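Local atomic coordinates of putative tRNA synthase (Salmonella typhimurium, PDB entry 3DQQ), a protein that probably catalyses the ATP-dependent phosphorylation of the four-carbon acid sugar 3-oxo-tetronate, yielding 3-oxo-tetronate 4-phosphate. Residues A[18-23]-A[380-385]; A[64-69]-A[104-109]; A[262-267]-A[314-319]. All blocks are in the same frame, centred on the assembly; numbering follows the deposited sequence.

Contact 1 (A[18-23]-A[380-385]); sequences IASFLV and GPCISP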
ATOM      1  N   ILE A  18      18.030  11.132 -14.595  1.00 35.14           N
ATOM      2  CA  ILE A  18      18.773  11.518 -15.767  1.00 33.87           C
ATOM      3  C   ILE A  18      19.937  12.423 -15.388  1.00 33.86           C
ATOM      4  O   ILE A  18      21.049  12.251 -15.903  1.00 34.42           O
ATOM      5  CB  ILE A  18      17.867  12.115 -16.873  1.00 33.27           C
ATOM      6  CG1 ILE A  18      18.674  12.287 -18.162  1.00 32.85           C
ATOM      7  CG2 ILE A  18      17.224  13.413 -16.449  1.00 30.54           C
ATOM      8  CD1 ILE A  18      17.841  12.635 -19.410  1.00 33.31           C
ATOM      9  N   ALA A  19      19.733  13.358 -14.467  1.00 33.40           N
ATOM     10  CA  ALA A  19      20.845  14.255 -14.069  1.00 33.22           C
ATOM     11  C   ALA A  19      21.993  13.465 -13.495  1.00 33.00           C
ATOM     12  O   ALA A  19      23.152  13.791 -13.664  1.00 32.78           O
ATOM     13  CB  ALA A  19      20.404  15.288 -13.079  1.00 32.66           C
ATOM     14  N   SER A  20      21.670  12.392 -12.822  1.00 33.48           N
ATOM     15  CA  SER A  20      22.706  11.633 -12.230  1.00 34.63           C
ATOM     16  C   SER A  20      23.502  10.899 -13.288  1.00 34.55           C
ATOM     17  O   SER A  20      24.698  10.802 -13.175  1.00 33.96           O
ATOM     18  CB  SER A  20      22.125  10.661 -11.238  1.00 35.08           C
ATOM     19  OG  SER A  20      23.183   9.883 -10.720  1.00 39.24           O
ATOM     20  N   PHE A  21      22.835  10.373 -14.315  1.00 35.34           N
ATOM     21  CA  PHE A  21      23.551   9.718 -15.408  1.00 35.39           C
ATOM     22  C   PHE A  21      24.451  10.692 -16.124  1.00 35.51           C
ATOM     23  O   PHE A  21      25.553  10.327 -16.515  1.00 35.70           O
ATOM     24  CB  PHE A  21      22.607   9.064 -16.417  1.00 35.97           C
ATOM     25  CG  PHE A  21      22.135   7.729 -15.996  1.00 35.64           C
ATOM     26  CD1 PHE A  21      20.954   7.579 -15.308  1.00 37.89           C
ATOM     27  CD2 PHE A  21      22.889   6.618 -16.241  1.00 38.35           C
ATOM     28  CE1 PHE A  21      20.542   6.326 -14.853  1.00 36.35           C
ATOM     29  CE2 PHE A  21      22.472   5.360 -15.805  1.00 37.61           C
ATOM     30  CZ  PHE A  21      21.313   5.225 -15.102  1.00 35.76           C
ATOM     31  N   LEU A  22      24.021  11.938 -16.295  1.00 35.42           N
ATOM     32  CA  LEU A  22      24.915  12.901 -16.969  1.00 35.03           C
ATOM     33  C   LEU A  22      26.170  13.126 -16.125  1.00 35.16           C
ATOM     34  O   LEU A  22      27.297  13.079 -16.638  1.00 35.28           O
ATOM     35  CB  LEU A  22      24.207  14.215 -17.291  1.00 34.68           C
ATOM     36  CG  LEU A  22      22.994  14.139 -18.232  1.00 33.55           C
ATOM     37  CD1 LEU A  22      22.295  15.510 -18.294  1.00 29.78           C
ATOM     38  CD2 LEU A  22      23.393  13.624 -19.602  1.00 28.80           C
ATOM     39  N   VAL A  23      25.987  13.299 -14.820  1.00 35.08           N
ATOM     40  CA  VAL A  23      27.136  13.539 -13.950  1.00 35.12           C
ATOM     41  C   VAL A  23      28.044  12.324 -13.866  1.00 35.29           C
ATOM     42  O   VAL A  23      29.249  12.442 -13.961  1.00 35.14           O
ATOM     43  CB  VAL A  23      26.712  14.024 -12.559  1.00 34.76           C
ATOM     44  CG1 VAL A  23      27.905  14.022 -11.619  1.00 32.35           C
ATOM     45  CG2 VAL A  23      26.066  15.427 -12.682  1.00 33.07           C
ATOM     46  N   GLY A 380      25.472  15.741  -7.492  1.00 38.06           N
ATOM     47  CA  GLY A 380      26.741  15.204  -7.061  1.00 38.85           C
ATOM     48  C   GLY A 380      26.784  13.701  -7.259  1.00 39.61           C
ATOM     49  O   GLY A 380      26.081  13.155  -8.121  1.00 39.99           O
ATOM     50  N   PRO A 381      27.610  13.022  -6.464  1.00 40.28           N
ATOM     51  CA  PRO A 381      27.801  11.600  -6.590  1.00 41.68           C
ATOM     52  C   PRO A 381      26.644  10.781  -6.058  1.00 43.29           C
ATOM     53  O   PRO A 381      25.881  11.267  -5.221  1.00 43.55           O
ATOM     54  CB  PRO A 381      29.025  11.338  -5.741  1.00 41.35           C
ATOM     55  CG  PRO A 381      29.100  12.464  -4.804  1.00 40.77           C
ATOM     56  CD  PRO A 381      28.431  13.610  -5.398  1.00 40.19           C
ATOM     57  N   CYS A 382      26.539   9.547  -6.552  1.00 44.61           N
ATOM     58  CA  CYS A 382      25.555   8.596  -6.090  1.00 45.99           C
ATOM     59  C   CYS A 382      25.827   7.977  -4.784  1.00 45.53           C
ATOM     60  O   CYS A 382      26.942   7.593  -4.515  1.00 45.66           O
ATOM     61  CB  CYS A 382      25.544   7.409  -6.991  1.00 47.38           C
ATOM     62  SG  CYS A 382      24.667   7.832  -8.337  1.00 57.64           S
ATOM     63  N   ILE A 383      24.773   7.788  -4.017  1.00 44.93           N
ATOM     64  CA  ILE A 383      24.850   7.011  -2.823  1.00 44.90           C
ATOM     65  C   ILE A 383      24.339   5.647  -3.243  1.00 45.48           C
ATOM     66  O   ILE A 383      24.889   4.643  -2.879  1.00 45.96           O
ATOM     67  CB  ILE A 383      24.022   7.656  -1.690  1.00 44.58           C
ATOM     68  CG1 ILE A 383      24.495   9.106  -1.451  1.00 43.65           C
ATOM     69  CG2 ILE A 383      24.137   6.834  -0.435  1.00 43.80           C
ATOM     70  CD1 ILE A 383      23.476  10.026  -0.860  1.00 43.27           C
ATOM     71  N   SER A 384      23.283   5.621  -4.032  1.00 46.39           N
ATOM     72  CA  SER A 384      22.708   4.395  -4.549  1.00 46.76           C
ATOM     73  C   SER A 384      22.163   4.816  -5.873  1.00 47.26           C
ATOM     74  O   SER A 384      22.046   5.995  -6.139  1.00 48.12           O
ATOM     75  CB  SER A 384      21.542   3.906  -3.681  1.00 47.24           C
ATOM     76  OG  SER A 384      21.975   3.273  -2.479  1.00 49.03           O
ATOM     77  N   PRO A 385      21.814   3.868  -6.719  1.00 47.54           N
ATOM     78  CA  PRO A 385      21.286   4.294  -8.007  1.00 47.03           C
ATOM     79  C   PRO A 385      20.056   5.143  -7.840  1.00 46.81           C
ATOM     80  O   PRO A 385      19.162   4.777  -7.088  1.00 47.08           O
ATOM     81  CB  PRO A 385      20.930   2.973  -8.684  1.00 47.37           C
ATOM     82  CG  PRO A 385      21.876   1.984  -8.047  1.00 47.78           C
ATOM     83  CD  PRO A 385      21.911   2.405  -6.615  1.00 47.77           C
TER
HETATM   84  O   HOH W   1      25.478  11.254  -9.865  1.00 38.32           O
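Ser20 meets Cys382 and Val23 meets Gly380, one helical turn apart on helix 12-24 and two residues apart on strand 376-382. Both pairs are light, and no hydrogen bond joins the segments directly. The side-chain pair comes first: the hydroxyl OG of Ser20 lies 3.5 Å from SG of Cys382. OG stands opposite the backbone N across the CA-CB bond (chi1 177°), which brings it beside the sulfur, while SG is swung beside the backbone N of its own residue. Two short, weakly polar side chains suit this place, since the CA atoms of Ser20 and Cys382 are 7.4 Å apart.

The second kind of interaction runs through water. A single molecule is hydrogen-bonded to Ser20 OG at 2.8 Å and donates to the carbonyl oxygen Gly380 O at 2.6 Å. A small hydroxyl is well placed here, able to bind the water while also lying beside the sulfur. The bridge links a side chain of the helix to the main chain of the strand.

The third is a loose van der Waals contact: the CG1 methyl of Val23 rests 4.0 Å from that same Gly380 O, so water and methyl both border one carbonyl. At Gly380 the backbone does the touching, and glycine suits the place because a CB, on the side away from the helix, would run into Pro381 CD. Farther along, the chain turns a corner, and Ile383 and Ser384 form a classic beta bulge facing Val387.

Gly380 and Pro381 are held by backbone hydrogen bonds to Trp389 on the neighbouring strand 387-392. Helix 12-24 in turn lays Ala19, Leu22 and Val23 on Thr29 of strand 29-33, and sets Ile18 and Phe21 against helix 224-235, so the contact spans the meeting of the sugar-binding and nucleotide-binding regions.

Contact 2 (A[64-69]-A[104-109]); sequences QSLAAL and MVALDT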
ATOM      1  N   GLN A  64       3.703  24.238 -19.804  1.00 34.71           N
ATOM      2  CA  GLN A  64       4.886  24.115 -18.953  1.00 35.20           C
ATOM      3  C   GLN A  64       6.112  23.755 -19.774  1.00 35.03           C
ATOM      4  O   GLN A  64       7.177  24.349 -19.584  1.00 34.95           O
ATOM      5  CB  GLN A  64       4.702  23.035 -17.890  1.00 36.48           C
ATOM      6  CG  GLN A  64       3.766  23.347 -16.712  1.00 38.72           C
ATOM      7  CD  GLN A  64       4.173  24.615 -16.101  1.00 45.72           C
ATOM      8  OE1 GLN A  64       3.772  25.689 -16.601  1.00 52.05           O
ATOM      9  NE2 GLN A  64       5.050  24.553 -15.058  1.00 46.32           N
ATOM     10  N   SER A  65       5.973  22.806 -20.703  1.00 33.86           N
ATOM     11  CA  SER A  65       7.148  22.377 -21.465  1.00 33.11           C
ATOM     12  C   SER A  65       7.704  23.467 -22.394  1.00 32.37           C
ATOM     13  O   SER A  65       8.916  23.678 -22.479  1.00 31.72           O
ATOM     14  CB  SER A  65       6.826  21.126 -22.260  1.00 33.36           C
ATOM     15  OG  SER A  65       6.405  20.083 -21.402  1.00 32.01           O
ATOM     16  N   LEU A  66       6.807  24.159 -23.085  1.00 31.81           N
ATOM     17  CA  LEU A  66       7.193  25.315 -23.912  1.00 30.84           C
ATOM     18  C   LEU A  66       7.814  26.434 -23.074  1.00 31.00           C
ATOM     19  O   LEU A  66       8.787  27.038 -23.513  1.00 32.60           O
ATOM     20  CB  LEU A  66       6.025  25.834 -24.753  1.00 29.00           C
ATOM     21  CG  LEU A  66       5.536  24.850 -25.821  1.00 29.20           C
ATOM     22  CD1 LEU A  66       4.373  25.408 -26.605  1.00 25.19           C
ATOM     23  CD2 LEU A  66       6.654  24.326 -26.779  1.00 26.49           C
ATOM     24  N   ALA A  67       7.293  26.704 -21.879  1.00 30.50           N
ATOM     25  CA  ALA A  67       7.896  27.711 -21.000  1.00 29.72           C
ATOM     26  C   ALA A  67       9.347  27.280 -20.690  1.00 30.03           C
ATOM     27  O   ALA A  67      10.289  28.088 -20.787  1.00 30.75           O
ATOM     28  CB  ALA A  67       7.102  27.870 -19.752  1.00 26.91           C
ATOM     29  N   ALA A  68       9.538  25.995 -20.393  1.00 30.11           N
ATOM     30  CA  ALA A  68      10.873  25.473 -20.117  1.00 29.96           C
ATOM     31  C   ALA A  68      11.760  25.695 -21.328  1.00 30.08           C
ATOM     32  O   ALA A  68      12.893  26.129 -21.190  1.00 29.62           O
ATOM     33  CB  ALA A  68      10.823  24.000 -19.760  1.00 29.12           C
ATOM     34  N   LEU A  69      11.227  25.426 -22.518  1.00 30.57           N
ATOM     35  CA  LEU A  69      12.010  25.558 -23.750  1.00 30.29           C
ATOM     36  C   LEU A  69      12.386  27.011 -24.020  1.00 30.76           C
ATOM     37  O   LEU A  69      13.514  27.276 -24.441  1.00 31.87           O
ATOM     38  CB  LEU A  69      11.252  24.978 -24.924  1.00 30.14           C
ATOM     39  CG  LEU A  69      11.952  25.050 -26.267  1.00 31.25           C
ATOM     40  CD1 LEU A  69      13.177  24.167 -26.287  1.00 34.93           C
ATOM     41  CD2 LEU A  69      11.001  24.643 -27.409  1.00 31.03           C
ATOM     42  N   MET A 104       8.642  19.959 -31.208  1.00 26.73           N
ATOM     43  CA  MET A 104       9.107  19.895 -32.582  1.00 26.58           C
ATOM     44  C   MET A 104       8.697  21.150 -33.307  1.00 26.72           C
ATOM     45  O   MET A 104       9.489  21.765 -34.025  1.00 26.94           O
ATOM     46  CB  MET A 104       8.578  18.643 -33.299  1.00 27.22           C
ATOM     47  CG  MET A 104       9.086  17.273 -32.730  1.00 25.90           C
ATOM     48  SD  MET A 104       8.283  15.862 -33.592  1.00 24.92           S
ATOM     49  CE  MET A 104       9.184  16.118 -35.135  1.00 22.36           C
ATOM     50  N   VAL A 105       7.464  21.584 -33.106  1.00 27.10           N
ATOM     51  CA  VAL A 105       7.013  22.784 -33.797  1.00 26.91           C
ATOM     52  C   VAL A 105       7.778  24.002 -33.292  1.00 27.73           C
ATOM     53  O   VAL A 105       8.180  24.804 -34.084  1.00 29.73           O
ATOM     54  CB  VAL A 105       5.490  23.029 -33.650  1.00 27.07           C
ATOM     55  CG1 VAL A 105       5.151  24.481 -34.049  1.00 25.24           C
ATOM     56  CG2 VAL A 105       4.693  22.029 -34.439  1.00 23.83           C
ATOM     57  N   ALA A 106       7.968  24.167 -31.984  1.00 28.07           N
ATOM     58  CA  ALA A 106       8.738  25.313 -31.450  1.00 27.91           C
ATOM     59  C   ALA A 106      10.184  25.300 -31.934  1.00 29.20           C
ATOM     60  O   ALA A 106      10.763  26.345 -32.077  1.00 29.95           O
ATOM     61  CB  ALA A 106       8.704  25.359 -29.993  1.00 24.94           C
ATOM     62  N   LEU A 107      10.769  24.133 -32.208  1.00 30.86           N
ATOM     63  CA  LEU A 107      12.161  24.055 -32.641  1.00 31.60           C
ATOM     64  C   LEU A 107      12.268  23.979 -34.167  1.00 33.07           C
ATOM     65  O   LEU A 107      13.334  23.752 -34.753  1.00 33.29           O
ATOM     66  CB  LEU A 107      12.812  22.846 -32.003  1.00 31.57           C
ATOM     67  CG  LEU A 107      13.198  23.012 -30.524  1.00 31.05           C
ATOM     68  CD1 LEU A 107      13.463  21.627 -29.927  1.00 30.02           C
ATOM     69  CD2 LEU A 107      14.390  23.882 -30.347  1.00 24.96           C
ATOM     70  N   ASP A 108      11.141  24.190 -34.817  1.00 35.46           N
ATOM     71  CA  ASP A 108      11.020  24.027 -36.249  1.00 35.31           C
ATOM     72  C   ASP A 108      11.774  22.777 -36.771  1.00 35.68           C
ATOM     73  O   ASP A 108      12.590  22.888 -37.681  1.00 36.79           O
ATOM     74  CB  ASP A 108      11.482  25.297 -36.933  1.00 35.59           C
ATOM     75  CG  ASP A 108      11.072  25.361 -38.410  1.00 39.44           C
ATOM     76  OD1 ASP A 108       9.872  25.140 -38.697  1.00 50.65           O
ATOM     77  OD2 ASP A 108      11.929  25.659 -39.314  1.00 48.78           O
ATOM     78  N   THR A 109      11.498  21.617 -36.183  1.00 34.63           N
ATOM     79  CA  THR A 109      12.046  20.354 -36.634  1.00 35.17           C
ATOM     80  C   THR A 109      10.918  19.369 -37.057  1.00 34.67           C
ATOM     81  O   THR A 109       9.841  19.354 -36.466  1.00 34.69           O
ATOM     82  CB  THR A 109      12.988  19.674 -35.541  1.00 35.24           C
ATOM     83  OG1 THR A 109      13.313  18.365 -35.987  1.00 39.97           O
ATOM     84  CG2 THR A 109      12.325  19.423 -34.237  1.00 34.52           C
TER
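Leu69 reaches from helix 58-74 to the C-terminal end of helix 96-106, where one of its methyls meets two residues at once. CD2 comes within 3.5 Å of Ala106 CB and 4.1 Å of Leu107 CG, and no polar bond crosses between the segments. The side chain is extended from the helix: CG lies across the CA-CB bond from the backbone N (chi1 180°), and chi2 of 67° then directs the branches so that CD2 leads. Leucine suits the position because it is long enough to set one methyl, CD2, in the angle between Ala106 and Leu107.

Leu66, one turn earlier, takes another course. Its CG sits beside the backbone N, opposite the carbonyl carbon (chi1 -66°), and although the side chain starts out along the flank of the helix its end bends in, bringing CD2 to 3.9 Å from Ala106 CB. Both leucines thus pack their CD2 on the one methyl of Ala106, and the small alanine lets the helices draw close, with the CA atoms of Leu66 and Ala106 7.7 Å apart. Leu107 has its CG beside the backbone N too; it crosses Leu69 at a slant, offering its branching carbon to the other's methyl, and it also rests on Leu219 of strand 219-222.

Outside the segments, Leu69 touches Leu103, and Lys73 NZ binds Ala106 O, a carbonyl at the helix end. That end is a Schellman motif: Thr109 N reaches back to Met104 O at 3.0 Å and Asp108 N to Val105 O, with Asp108 as the C-prime residue at positive phi.

Contact 3 (A[262-267]-A[314-319]); sequences QMTNQQ and SATAST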
ATOM      1  N   GLN A 262       8.436  -0.679   2.448  1.00 52.18           N
ATOM      2  CA  GLN A 262       9.173  -1.833   2.952  1.00 52.78           C
ATOM      3  C   GLN A 262      10.631  -1.520   3.133  1.00 50.72           C
ATOM      4  O   GLN A 262      11.225  -1.857   4.157  1.00 50.57           O
ATOM      5  CB  GLN A 262       8.978  -3.081   2.056  1.00 53.58           C
ATOM      6  CG  GLN A 262       7.736  -3.942   2.589  1.00 57.97           C
ATOM      7  CD  GLN A 262       7.355  -5.269   1.784  1.00 59.31           C
ATOM      8  OE1 GLN A 262       7.649  -5.408   0.564  1.00 67.90           O
ATOM      9  NE2 GLN A 262       6.689  -6.236   2.493  1.00 60.73           N
ATOM     10  N   MET A 263      11.224  -0.858   2.151  1.00 48.88           N
ATOM     11  CA  MET A 263      12.651  -0.627   2.223  1.00 47.05           C
ATOM     12  C   MET A 263      12.946   0.496   3.194  1.00 46.03           C
ATOM     13  O   MET A 263      13.908   0.415   3.945  1.00 45.43           O
ATOM     14  CB  MET A 263      13.249  -0.347   0.854  1.00 46.98           C
ATOM     15  CG  MET A 263      14.766  -0.172   0.912  1.00 48.51           C
ATOM     16  SD  MET A 263      15.706  -1.671   1.331  1.00 49.42           S
ATOM     17  CE  MET A 263      16.584  -1.144   2.741  1.00 48.62           C
ATOM     18  N   THR A 264      12.130   1.539   3.210  1.00 44.61           N
ATOM     19  CA  THR A 264      12.364   2.584   4.190  1.00 44.68           C
ATOM     20  C   THR A 264      12.279   1.967   5.592  1.00 44.53           C
ATOM     21  O   THR A 264      13.079   2.289   6.478  1.00 43.81           O
ATOM     22  CB  THR A 264      11.383   3.755   4.070  1.00 44.06           C
ATOM     23  OG1 THR A 264      11.247   4.136   2.709  1.00 43.97           O
ATOM     24  CG2 THR A 264      11.866   4.922   4.838  1.00 43.22           C
ATOM     25  N   ASN A 265      11.319   1.072   5.793  1.00 44.83           N
ATOM     26  CA  ASN A 265      11.188   0.414   7.079  1.00 45.30           C
ATOM     27  C   ASN A 265      12.442  -0.310   7.459  1.00 44.75           C
ATOM     28  O   ASN A 265      12.848  -0.252   8.606  1.00 44.67           O
ATOM     29  CB  ASN A 265      10.047  -0.576   7.067  1.00 46.31           C
ATOM     30  CG  ASN A 265       8.701   0.071   7.359  1.00 51.18           C
ATOM     31  OD1 ASN A 265       8.427   1.240   6.982  1.00 59.24           O
ATOM     32  ND2 ASN A 265       7.836  -0.685   8.045  1.00 55.26           N
ATOM     33  N   GLN A 266      13.061  -0.991   6.504  1.00 44.37           N
ATOM     34  CA  GLN A 266      14.300  -1.696   6.786  1.00 44.83           C
ATOM     35  C   GLN A 266      15.417  -0.743   7.141  1.00 44.18           C
ATOM     36  O   GLN A 266      16.178  -0.986   8.078  1.00 44.72           O
ATOM     37  CB  GLN A 266      14.737  -2.523   5.598  1.00 44.88           C
ATOM     38  CG  GLN A 266      13.977  -3.815   5.438  1.00 47.20           C
ATOM     39  CD  GLN A 266      14.391  -4.544   4.169  1.00 48.77           C
ATOM     40  OE1 GLN A 266      13.597  -4.675   3.217  1.00 54.69           O
ATOM     41  NE2 GLN A 266      15.654  -4.978   4.123  1.00 52.51           N
ATOM     42  N   GLN A 267      15.515   0.340   6.374  1.00 43.65           N
ATOM     43  CA  GLN A 267      16.524   1.380   6.603  1.00 42.79           C
ATOM     44  C   GLN A 267      16.386   2.027   7.979  1.00 41.81           C
ATOM     45  O   GLN A 267      17.383   2.276   8.633  1.00 41.55           O
ATOM     46  CB  GLN A 267      16.472   2.427   5.487  1.00 42.53           C
ATOM     47  CG  GLN A 267      16.962   1.877   4.143  1.00 42.75           C
ATOM     48  CD  GLN A 267      16.403   2.609   2.901  1.00 43.46           C
ATOM     49  OE1 GLN A 267      15.367   3.271   2.957  1.00 44.51           O
ATOM     50  NE2 GLN A 267      17.091   2.465   1.776  1.00 42.63           N
ATOM     51  N   SER A 314      11.972   9.864  12.544  1.00 37.97           N
ATOM     52  CA  SER A 314      11.272   8.938  11.713  1.00 39.76           C
ATOM     53  C   SER A 314       9.798   8.995  11.989  1.00 40.25           C
ATOM     54  O   SER A 314       9.396   9.053  13.132  1.00 40.46           O
ATOM     55  CB  SER A 314      11.763   7.531  12.003  1.00 39.49           C
ATOM     56  OG  SER A 314      10.896   6.576  11.412  1.00 41.35           O
ATOM     57  N   ALA A 315       9.008   8.947  10.925  1.00 41.64           N
ATOM     58  CA  ALA A 315       7.571   8.922  10.998  1.00 42.94           C
ATOM     59  C   ALA A 315       7.078   7.562  10.506  1.00 44.11           C
ATOM     60  O   ALA A 315       5.892   7.360  10.281  1.00 43.57           O
ATOM     61  CB  ALA A 315       7.005  10.021  10.160  1.00 41.83           C
ATOM     62  N   THR A 316       7.976   6.602  10.378  1.00 46.47           N
ATOM     63  CA  THR A 316       7.596   5.350   9.746  1.00 48.65           C
ATOM     64  C   THR A 316       6.809   4.410  10.705  1.00 50.43           C
ATOM     65  O   THR A 316       5.999   3.602  10.252  1.00 51.10           O
ATOM     66  CB  THR A 316       8.802   4.680   8.941  1.00 49.29           C
ATOM     67  OG1 THR A 316       9.462   3.726   9.758  1.00 49.94           O
ATOM     68  CG2 THR A 316       9.825   5.738   8.352  1.00 46.98           C
ATOM     69  N   ALA A 317       6.976   4.588  12.017  1.00 52.98           N
ATOM     70  CA  ALA A 317       6.126   3.936  13.059  1.00 54.38           C
ATOM     71  C   ALA A 317       4.678   4.395  13.002  1.00 56.47           C
ATOM     72  O   ALA A 317       3.735   3.571  13.121  1.00 57.33           O
ATOM     73  CB  ALA A 317       6.663   4.226  14.457  1.00 54.10           C
ATOM     74  N   SER A 318       4.513   5.717  12.868  1.00 58.43           N
ATOM     75  CA  SER A 318       3.194   6.374  12.685  1.00 59.40           C
ATOM     76  C   SER A 318       2.498   5.937  11.362  1.00 60.99           C
ATOM     77  O   SER A 318       1.277   5.725  11.319  1.00 61.51           O
ATOM     78  CB  SER A 318       3.355   7.917  12.717  1.00 59.62           C
ATOM     79  OG  SER A 318       3.415   8.503  11.405  1.00 58.16           O
ATOM     80  N   THR A 319       3.303   5.833  10.295  1.00 62.44           N
ATOM     81  CA  THR A 319       2.947   5.212   9.001  1.00 63.18           C
ATOM     82  C   THR A 319       2.354   3.781   9.111  1.00 64.67           C
ATOM     83  O   THR A 319       1.656   3.311   8.206  1.00 64.47           O
ATOM     84  CB  THR A 319       4.215   5.210   8.085  1.00 62.81           C
ATOM     85  OG1 THR A 319       4.027   6.155   7.040  1.00 60.88           O
ATOM     86  CG2 THR A 319       4.555   3.804   7.507  1.00 63.23           C
TER
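Thr264 and Thr316 meet methyl to methyl where the first turns of helix 262-271 face an ST turn that opens the loop after strand 312-314. In this turn the hydroxyl Ser314 OG accepts a hydrogen bond from Thr316 N, 3.1 Å long and nearly straight at 168°. Serine suits the task, its short side chain placing OG within reach of the N-H two residues ahead.

The side chain of Thr264 can be followed outward. CB is directed at the 314-319 segment and splits into two unlike branches. CG2 lies across the CA-CB bond from the backbone N and comes to 4.1 Å from Thr316 CG2, the two side chains meeting at an angle. OG1 falls beside the backbone N (chi1 -46°) and leaves the contact for a polar cluster: it is hydrogen-bonded to Ser261 OG, Ser259 OG and Lys402 NZ, and more weakly to Gly404 O. Ser259 and Gly404 are probable ATP-binding residues by analogy with relatives, so threonine fits well, its methyl packing on the loop while its hydroxyl joins the second shell of the likely nucleotide site. The lysine would probably polarise that hydroxyl.

Asn265 flanks Thr316 on the next helix position. Its side chain and that of Thr316 pass each other in opposite directions, bringing the amide end alongside the threonine's CB and hydroxyl; the CA atoms of the pair are 6.7 Å apart. On this side the start of the helix borders the second subunit, whose Gln262 packs against Asn265.

The loop is held by its own bonds just past the meeting point. The carbonyl Ala315 O takes two donors, Thr319 N at 3.0 Å and the hydroxyl Ser318 OG, also at 3.0 Å and tilted 21° from the carbonyl plane.

In the fold
From the N terminus, the chain soon forms helix 12-24, whose segment 18-23 waits until strand 376-382 returns to close contact 1, more than 350 residues later. The other two contacts nest inside that long loop. Contact 2 closes first, a short excursion within the sugar-binding region that joins helices 58-74 and 96-106. Contact 3 follows in series, joining helix 262-271 to the loop after strand 312-314 in the nucleotide-binding region. Contacts 2 and 3 therefore each tie one region to itself, on opposite sides of the chain's centre with their own centres about 41 Å apart, whereas contact 1, between the two regions, brings one against the other.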